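Local coordinates for beta-ketoacyl synthase (Burkholderia phymatum, PDB 4EWG), which probably catalyses the condensation step that forms 3-oxoacyl-[acyl-carrier-protein], as other beta-ketoacyl-ACP synthases do, at residues A[49-54]-A[214-219]; A[113-118]-A[195-200]. All coordinates share one frame; numbering follows the deposited sequence.

The two contacts lie about 20 Å apart, centre to centre, in the N-terminal ketosynthase region. In chain order, 49-54 comes first and 214-219 last, so interaction 1 closes a long excursion that holds both 113-118 and 195-200 of interaction 2. Interaction 2 sits where strands 105-110 and 189-196 of the large mixed sheet give way to helices; interaction 1 lies on a loop running into the short strand 53-54, and on the loop after helix 200-207. That helix joins them: it starts at the end of 195-200, and Leu49 and Thr51 pack on it. Ala54 CB also meets Leu198 CD2 at 3.7 Å. Val116 of interaction 2 packs on the second subunit, as does Leu49, at the edge of interaction 1.

Interaction 1 (A[49-54]-A[214-219]); sequences LHTRLA and TRNDEP
Asn216 carries this contact by docking its side-chain amide on the backbone of the 50-52 bend. Its ND2 donates to His50 O at 2.9 Å, a bond lying in both the carbonyl plane and the amide plane. Its OD1 accepts from Arg52 N at 2.8 Å, and although the N-H points almost straight at the oxygen (166°), it comes in from above the amide carbonyl plane. With CG anti to the carbonyl carbon of Asn216 (chi1 -68°) the amide reaches the 49-54 backbone, where its two hydrogen bonds fix its rotation. Van der Waals contacts flank the two bonds. Arg52 CB packs on Asn216 CG at 3.6 Å. Leu53 lies against the Arg215 carbonyl, CD1 to O 3.6 Å, and beside Asn216, with an apolar contact to Pro219 at its fringe (CD2 to CB 4.0 Å). At the other end His50 CB meets Thr214 CG2 at 3.9 Å.

A second shell fixes both partners. Thr51 OG1 accepts from Leu53 N, which makes an ST turn, and also bonds Ser213 O, the carbonyl just before the other segment. Arg52, bent at chi2, folds back so that NH1 reaches Leu49 O (2.8 Å) and Thr51 O (2.9 Å), while Asp207 takes the N-H groups of His50 and Thr51. On the other side, Arg215 to Glu218 form a type I turn that presents Asn216. Arg215 grips Glu218 OE1 side-on through NE and NH2, both nitrogens on the same face of the carboxylate.

One amide thus satisfies a carbonyl and an N-H two residues apart, as the backbone of a residue in a parallel strand would. Its two bonds are the only hydrogen bonds between the segments; Leu53 packed against the turn and the Thr51-Ser213 bond add to them.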
ATOM      1  N   LEU A  49      -5.671 -28.009   5.733  1.00 29.64           N
ATOM      2  CA  LEU A  49      -4.744 -27.756   4.616  1.00 28.39           C
ATOM      3  C   LEU A  49      -4.497 -29.062   3.888  1.00 28.82           C
ATOM      4  O   LEU A  49      -4.196 -30.058   4.511  1.00 28.31           O
ATOM      5  CB  LEU A  49      -3.424 -27.221   5.094  1.00 28.00           C
ATOM      6  CG  LEU A  49      -3.394 -25.748   5.486  1.00 26.98           C
ATOM      7  CD1 LEU A  49      -1.995 -25.406   5.960  1.00 26.18           C
ATOM      8  CD2 LEU A  49      -3.831 -24.876   4.324  1.00 25.13           C
ATOM      9  N   HIS A  50      -4.634 -29.038   2.571  1.00 27.72           N
ATOM     10  CA  HIS A  50      -4.365 -30.189   1.749  1.00 28.22           C
ATOM     11  C   HIS A  50      -2.915 -30.308   1.470  1.00 27.51           C
ATOM     12  O   HIS A  50      -2.345 -31.396   1.559  1.00 27.72           O
ATOM     13  CB  HIS A  50      -5.151 -30.091   0.458  1.00 29.45           C
ATOM     14  CG  HIS A  50      -6.655 -30.128   0.671  1.00 30.24           C
ATOM     15  ND1 HIS A  50      -7.468 -29.086   0.362  1.00 31.42           N
ATOM     16  CD2 HIS A  50      -7.454 -31.087   1.234  1.00 31.52           C
ATOM     17  CE1 HIS A  50      -8.735 -29.400   0.684  1.00 31.49           C
ATOM     18  NE2 HIS A  50      -8.726 -30.614   1.231  1.00 32.38           N
ATOM     19  N   THR A  51      -2.263 -29.196   1.149  1.00 26.46           N
ATOM     20  CA  THR A  51      -0.828 -29.268   0.863  1.00 26.10           C
ATOM     21  C   THR A  51      -0.012 -29.476   2.132  1.00 26.69           C
ATOM     22  O   THR A  51      -0.370 -28.998   3.180  1.00 26.00           O
ATOM     23  CB  THR A  51      -0.296 -28.041   0.103  1.00 24.51           C
ATOM     24  OG1 THR A  51       1.014 -28.329  -0.398  1.00 24.63           O
ATOM     25  CG2 THR A  51      -0.231 -26.828   0.973  1.00 23.79           C
ATOM     26  N   ARG A  52       1.097 -30.195   1.986  1.00 28.13           N
ATOM     27  CA  ARG A  52       2.147 -30.255   2.990  1.00 28.74           C
ATOM     28  C   ARG A  52       3.498 -29.807   2.400  1.00 28.36           C
ATOM     29  O   ARG A  52       4.556 -30.277   2.825  1.00 28.99           O
ATOM     30  CB  ARG A  52       2.248 -31.685   3.550  1.00 30.41           C
ATOM     31  CG  ARG A  52       1.035 -32.105   4.369  1.00 31.18           C
ATOM     32  CD  ARG A  52       0.982 -31.318   5.662  1.00 31.59           C
ATOM     33  NE  ARG A  52      -0.170 -31.668   6.481  1.00 32.30           N
ATOM     34  CZ  ARG A  52      -1.369 -31.110   6.390  1.00 32.19           C
ATOM     35  NH1 ARG A  52      -1.613 -30.167   5.501  1.00 31.67           N
ATOM     36  NH2 ARG A  52      -2.336 -31.514   7.193  1.00 33.91           N
ATOM     37  N   LEU A  53       3.460 -28.906   1.422  1.00 27.01           N
ATOM     38  CA  LEU A  53       4.696 -28.434   0.759  1.00 26.63           C
ATOM     39  C   LEU A  53       4.940 -26.942   0.979  1.00 25.71           C
ATOM     40  O   LEU A  53       3.993 -26.162   1.008  1.00 24.58           O
ATOM     41  CB  LEU A  53       4.609 -28.690  -0.747  1.00 26.62           C
ATOM     42  CG  LEU A  53       4.307 -30.126  -1.178  1.00 27.30           C
ATOM     43  CD1 LEU A  53       3.972 -30.187  -2.665  1.00 27.15           C
ATOM     44  CD2 LEU A  53       5.506 -30.979  -0.833  1.00 27.25           C
ATOM     45  N   ALA A  54       6.214 -26.565   1.118  1.00 25.10           N
ATOM     46  CA  ALA A  54       6.631 -25.160   1.160  1.00 24.47           C
ATOM     47  C   ALA A  54       8.080 -25.089   0.750  1.00 24.37           C
ATOM     48  O   ALA A  54       8.761 -26.130   0.705  1.00 25.66           O
ATOM     49  CB  ALA A  54       6.478 -24.576   2.559  1.00 24.56           C
ATOM     50  N   THR A 214      -0.386 -30.598  -4.270  1.00 22.47           N
ATOM     51  CA  THR A 214      -0.592 -31.531  -3.203  1.00 22.91           C
ATOM     52  C   THR A 214       0.245 -32.816  -3.398  1.00 24.56           C
ATOM     53  O   THR A 214      -0.066 -33.857  -2.814  1.00 24.73           O
ATOM     54  CB  THR A 214      -2.072 -31.905  -3.086  1.00 22.72           C
ATOM     55  OG1 THR A 214      -2.489 -32.420  -4.321  1.00 22.99           O
ATOM     56  CG2 THR A 214      -2.943 -30.690  -2.739  1.00 21.85           C
ATOM     57  N   ARG A 215       1.316 -32.745  -4.177  1.00 25.20           N
ATOM     58  CA  ARG A 215       2.214 -33.884  -4.292  1.00 27.51           C
ATOM     59  C   ARG A 215       3.086 -33.961  -3.056  1.00 28.26           C
ATOM     60  O   ARG A 215       4.278 -33.715  -3.103  1.00 28.56           O
ATOM     61  CB  ARG A 215       3.024 -33.801  -5.570  1.00 28.05           C
ATOM     62  CG  ARG A 215       2.155 -34.136  -6.760  1.00 29.41           C
ATOM     63  CD  ARG A 215       2.879 -33.921  -8.069  1.00 30.68           C
ATOM     64  NE  ARG A 215       3.871 -34.978  -8.328  1.00 31.91           N
ATOM     65  CZ  ARG A 215       4.558 -35.107  -9.464  1.00 32.03           C
ATOM     66  NH1 ARG A 215       4.387 -34.243 -10.459  1.00 31.56           N
ATOM     67  NH2 ARG A 215       5.422 -36.102  -9.601  1.00 33.20           N
ATOM     68  N   ASN A 216       2.465 -34.332  -1.941  1.00 29.28           N
ATOM     69  CA  ASN A 216       3.067 -34.143  -0.625  1.00 29.87           C
ATOM     70  C   ASN A 216       4.278 -35.040  -0.366  1.00 32.30           C
ATOM     71  O   ASN A 216       5.128 -34.739   0.484  1.00 32.35           O
ATOM     72  CB  ASN A 216       1.993 -34.257   0.461  1.00 29.57           C
ATOM     73  CG  ASN A 216       0.999 -33.085   0.423  1.00 28.25           C
ATOM     74  OD1 ASN A 216       1.285 -32.026  -0.145  1.00 28.73           O
ATOM     75  ND2 ASN A 216      -0.120 -33.243   1.066  1.00 27.39           N
ATOM     76  N   ASP A 217       4.387 -36.110  -1.150  1.00 34.52           N
ATOM     77  CA  ASP A 217       5.514 -37.006  -1.074  1.00 36.77           C
ATOM     78  C   ASP A 217       6.642 -36.745  -2.066  1.00 36.26           C
ATOM     79  O   ASP A 217       7.652 -37.433  -2.028  1.00 37.40           O
ATOM     80  CB  ASP A 217       5.009 -38.427  -1.256  1.00 39.80           C
ATOM     81  CG  ASP A 217       4.350 -38.953   0.002  1.00 41.61           C
ATOM     82  OD1 ASP A 217       4.175 -38.166   0.978  1.00 42.83           O
ATOM     83  OD2 ASP A 217       4.011 -40.145   0.023  1.00 44.80           O
ATOM     84  N   GLU A 218       6.481 -35.781  -2.950  1.00 35.29           N
ATOM     85  CA  GLU A 218       7.479 -35.547  -3.984  1.00 35.37           C
ATOM     86  C   GLU A 218       7.856 -34.068  -4.105  1.00 32.62           C
ATOM     87  O   GLU A 218       7.655 -33.470  -5.145  1.00 30.96           O
ATOM     88  CB  GLU A 218       6.955 -36.066  -5.318  1.00 37.02           C
ATOM     89  CG  GLU A 218       6.719 -37.575  -5.312  1.00 40.09           C
ATOM     90  CD  GLU A 218       6.191 -38.075  -6.643  1.00 41.90           C
ATOM     91  OE1 GLU A 218       5.096 -37.620  -7.045  1.00 41.77           O
ATOM     92  OE2 GLU A 218       6.874 -38.913  -7.285  1.00 45.30           O
ATOM     93  N   PRO A 219       8.424 -33.487  -3.033  1.00 30.85           N
ATOM     94  CA  PRO A 219       8.763 -32.060  -3.023  1.00 29.05           C
ATOM     95  C   PRO A 219       9.776 -31.667  -4.072  1.00 27.79           C
ATOM     96  O   PRO A 219       9.760 -30.561  -4.539  1.00 27.89           O
ATOM     97  CB  PRO A 219       9.365 -31.850  -1.613  1.00 29.40           C
ATOM     98  CG  PRO A 219       9.789 -33.192  -1.175  1.00 30.87           C
ATOM     99  CD  PRO A 219       8.788 -34.138  -1.762  1.00 31.36           C
TER

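Interaction 2 (A[113-118]-A[195-200]); sequences SGSVEP and AEELSG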
ATOM      1  N   SER A 113       0.918  -9.776   3.825  1.00 13.48           N
ATOM      2  CA  SER A 113       0.441  -9.833   5.174  1.00 13.86           C
ATOM      3  C   SER A 113       1.502  -9.335   6.176  1.00 13.98           C
ATOM      4  O   SER A 113       2.692  -9.308   5.882  1.00 13.72           O
ATOM      5  CB  SER A 113       0.079 -11.305   5.453  1.00 14.50           C
ATOM      6  OG  SER A 113      -0.147 -11.540   6.801  1.00 14.95           O
ATOM      7  N   GLY A 114       1.034  -8.962   7.369  1.00 14.23           N
ATOM      8  CA  GLY A 114       1.872  -8.673   8.485  1.00 14.13           C
ATOM      9  C   GLY A 114       2.362  -9.945   9.142  1.00 15.09           C
ATOM     10  O   GLY A 114       2.376 -11.017   8.517  1.00 16.44           O
ATOM     11  N   SER A 115       2.771  -9.849  10.400  1.00 14.75           N
ATOM     12  CA  SER A 115       3.427 -10.986  11.067  1.00 15.28           C
ATOM     13  C   SER A 115       2.446 -11.852  11.869  1.00 15.60           C
ATOM     14  O   SER A 115       1.414 -11.381  12.298  1.00 14.80           O
ATOM     15  CB  SER A 115       4.561 -10.484  11.971  1.00 14.92           C
ATOM     16  OG  SER A 115       5.658 -10.040  11.165  1.00 14.38           O
ATOM     17  N   VAL A 116       2.824 -13.105  12.090  1.00 16.39           N
ATOM     18  CA  VAL A 116       1.912 -14.078  12.684  1.00 16.95           C
ATOM     19  C   VAL A 116       1.503 -13.734  14.093  1.00 17.88           C
ATOM     20  O   VAL A 116       0.335 -13.850  14.429  1.00 17.85           O
ATOM     21  CB  VAL A 116       2.452 -15.552  12.658  1.00 17.33           C
ATOM     22  CG1 VAL A 116       2.550 -16.035  11.219  1.00 16.77           C
ATOM     23  CG2 VAL A 116       3.778 -15.727  13.407  1.00 17.33           C
ATOM     24  N   GLU A 117       2.451 -13.285  14.912  1.00 19.13           N
ATOM     25  CA  GLU A 117       2.178 -13.082  16.333  1.00 20.15           C
ATOM     26  C   GLU A 117       0.987 -12.146  16.569  1.00 19.38           C
ATOM     27  O   GLU A 117       0.054 -12.515  17.257  1.00 20.03           O
ATOM     28  CB  GLU A 117       3.422 -12.573  17.078  1.00 21.69           C
ATOM     29  CG  GLU A 117       4.538 -13.601  17.172  1.00 23.63           C
ATOM     30  CD  GLU A 117       5.365 -13.781  15.888  1.00 24.67           C
ATOM     31  OE1 GLU A 117       5.236 -12.956  14.913  1.00 24.21           O
ATOM     32  OE2 GLU A 117       6.178 -14.753  15.873  1.00 25.92           O
ATOM     33  N   PRO A 118       1.027 -10.921  16.005  1.00 18.49           N
ATOM     34  CA  PRO A 118      -0.065  -9.988  16.271  1.00 17.97           C
ATOM     35  C   PRO A 118      -1.371 -10.357  15.570  1.00 17.76           C
ATOM     36  O   PRO A 118      -2.450 -10.075  16.117  1.00 17.67           O
ATOM     37  CB  PRO A 118       0.475  -8.656  15.755  1.00 17.37           C
ATOM     38  CG  PRO A 118       1.460  -9.056  14.702  1.00 17.44           C
ATOM     39  CD  PRO A 118       2.121 -10.278  15.252  1.00 17.77           C
ATOM     40  N   ALA A 195       8.562  -8.512   0.529  1.00 11.26           N
ATOM     41  CA  ALA A 195       8.914  -9.522   1.535  1.00 11.75           C
ATOM     42  C   ALA A 195       7.704 -10.358   1.933  1.00 11.92           C
ATOM     43  O   ALA A 195       6.557  -9.941   1.731  1.00 11.95           O
ATOM     44  CB  ALA A 195       9.502  -8.840   2.750  1.00 11.79           C
ATOM     45  N   GLU A 196       7.957 -11.548   2.471  1.00 12.19           N
ATOM     46  CA  GLU A 196       6.918 -12.368   3.046  1.00 12.25           C
ATOM     47  C   GLU A 196       7.510 -13.368   4.043  1.00 13.05           C
ATOM     48  O   GLU A 196       8.630 -13.885   3.836  1.00 13.04           O
ATOM     49  CB  GLU A 196       6.163 -13.145   1.976  1.00 12.26           C
ATOM     50  CG  GLU A 196       4.723 -13.431   2.387  1.00 12.14           C
ATOM     51  CD  GLU A 196       3.833 -12.206   2.183  1.00 11.86           C
ATOM     52  OE1 GLU A 196       3.281 -11.663   3.183  1.00 11.90           O
ATOM     53  OE2 GLU A 196       3.698 -11.790   1.008  1.00 11.47           O
ATOM     54  N   GLU A 197       6.751 -13.650   5.111  1.00 13.33           N
ATOM     55  CA  GLU A 197       7.128 -14.698   6.041  1.00 14.17           C
ATOM     56  C   GLU A 197       6.210 -15.887   5.816  1.00 14.38           C
ATOM     57  O   GLU A 197       5.063 -15.715   5.533  1.00 14.79           O
ATOM     58  CB  GLU A 197       7.099 -14.193   7.487  1.00 14.35           C
ATOM     59  CG  GLU A 197       5.732 -14.062   8.141  1.00 14.46           C
ATOM     60  CD  GLU A 197       5.800 -13.298   9.482  1.00 14.54           C
ATOM     61  OE1 GLU A 197       6.262 -12.136   9.515  1.00 13.93           O
ATOM     62  OE2 GLU A 197       5.354 -13.830  10.491  1.00 14.75           O
ATOM     63  N   LEU A 198       6.755 -17.081   5.873  1.00 14.67           N
ATOM     64  CA  LEU A 198       5.985 -18.297   5.634  1.00 14.76           C
ATOM     65  C   LEU A 198       5.098 -18.527   6.840  1.00 15.14           C
ATOM     66  O   LEU A 198       5.556 -18.458   7.980  1.00 15.14           O
ATOM     67  CB  LEU A 198       6.911 -19.511   5.427  1.00 14.92           C
ATOM     68  CG  LEU A 198       6.248 -20.875   5.112  1.00 15.45           C
ATOM     69  CD1 LEU A 198       5.456 -20.835   3.774  1.00 14.82           C
ATOM     70  CD2 LEU A 198       7.278 -22.036   5.139  1.00 15.77           C
ATOM     71  N   SER A 199       3.830 -18.799   6.588  1.00 15.14           N
ATOM     72  CA  SER A 199       2.931 -19.227   7.650  1.00 15.80           C
ATOM     73  C   SER A 199       1.813 -20.104   7.088  1.00 15.87           C
ATOM     74  O   SER A 199       1.570 -20.129   5.881  1.00 15.34           O
ATOM     75  CB  SER A 199       2.304 -18.024   8.342  1.00 15.49           C
ATOM     76  OG  SER A 199       1.356 -17.412   7.482  1.00 14.66           O
ATOM     77  N   GLY A 200       1.126 -20.804   7.985  1.00 16.44           N
ATOM     78  CA  GLY A 200      -0.000 -21.629   7.595  1.00 16.97           C
ATOM     79  C   GLY A 200      -1.076 -20.808   6.888  1.00 16.53           C
ATOM     80  O   GLY A 200      -1.514 -21.166   5.809  1.00 16.59           O
TER
HETATM   81  O   HOH W   1       4.390 -11.883   5.751  1.00 11.72           O
HETATM   82  O   HOH W   2       6.946 -13.080  12.482  1.00 21.75           O
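Ser113 opens the contact through its backbone: its N-H gives Glu196 OE1 a weak bond of 3.1 Å, bent to 126°. Water 1 reinforces it, donating to Ser113 O and to Glu196 OE1 and accepting from Glu197 N. The other oxygen of Glu196, OE2, is taken by Ser112 OG and Gly342 N, so both oxygens of this buried carboxylate have donors.

Ser115, at the N-cap position of helix 116-128, turns its hydroxyl to the second segment instead of the helix. Its OG donates to Glu197 OE1 at 2.7 Å, on the syn side and 21° out of the carboxylate plane. Glu197 gets there with CG wedged between its own backbone N and carbonyl carbon (chi1 77°) and the chain extended beyond it.

Val116 N, the first N-H of the helix, meets Glu197 OE2 at 3.1 Å from above the carboxylate plane. The Val116 side chain points to the second segment, CG1 lying near both Glu197 OE2 and Ser199 CB (3.5 Å to the latter), and also touches Leu126 of the second subunit. Glu117 OE1 joins in through water 2, which donates to it and, at 2.7 Å, to Glu197 OE2.

Glu197 OE1 also accepts from Val77 N, so one carboxylate serves the starts of helices 116-128 and 76-92, which would probably favour its charged form, against the nearby Glu117 carboxylate. Ser199, bonded to Ala202 N, caps a third helix, 200-207. Segments 113-118 and 195-200 follow the C-terminal ends of the neighbouring parallel strands 105-110 and 189-196 in the large mixed sheet of the thiolase-like fold.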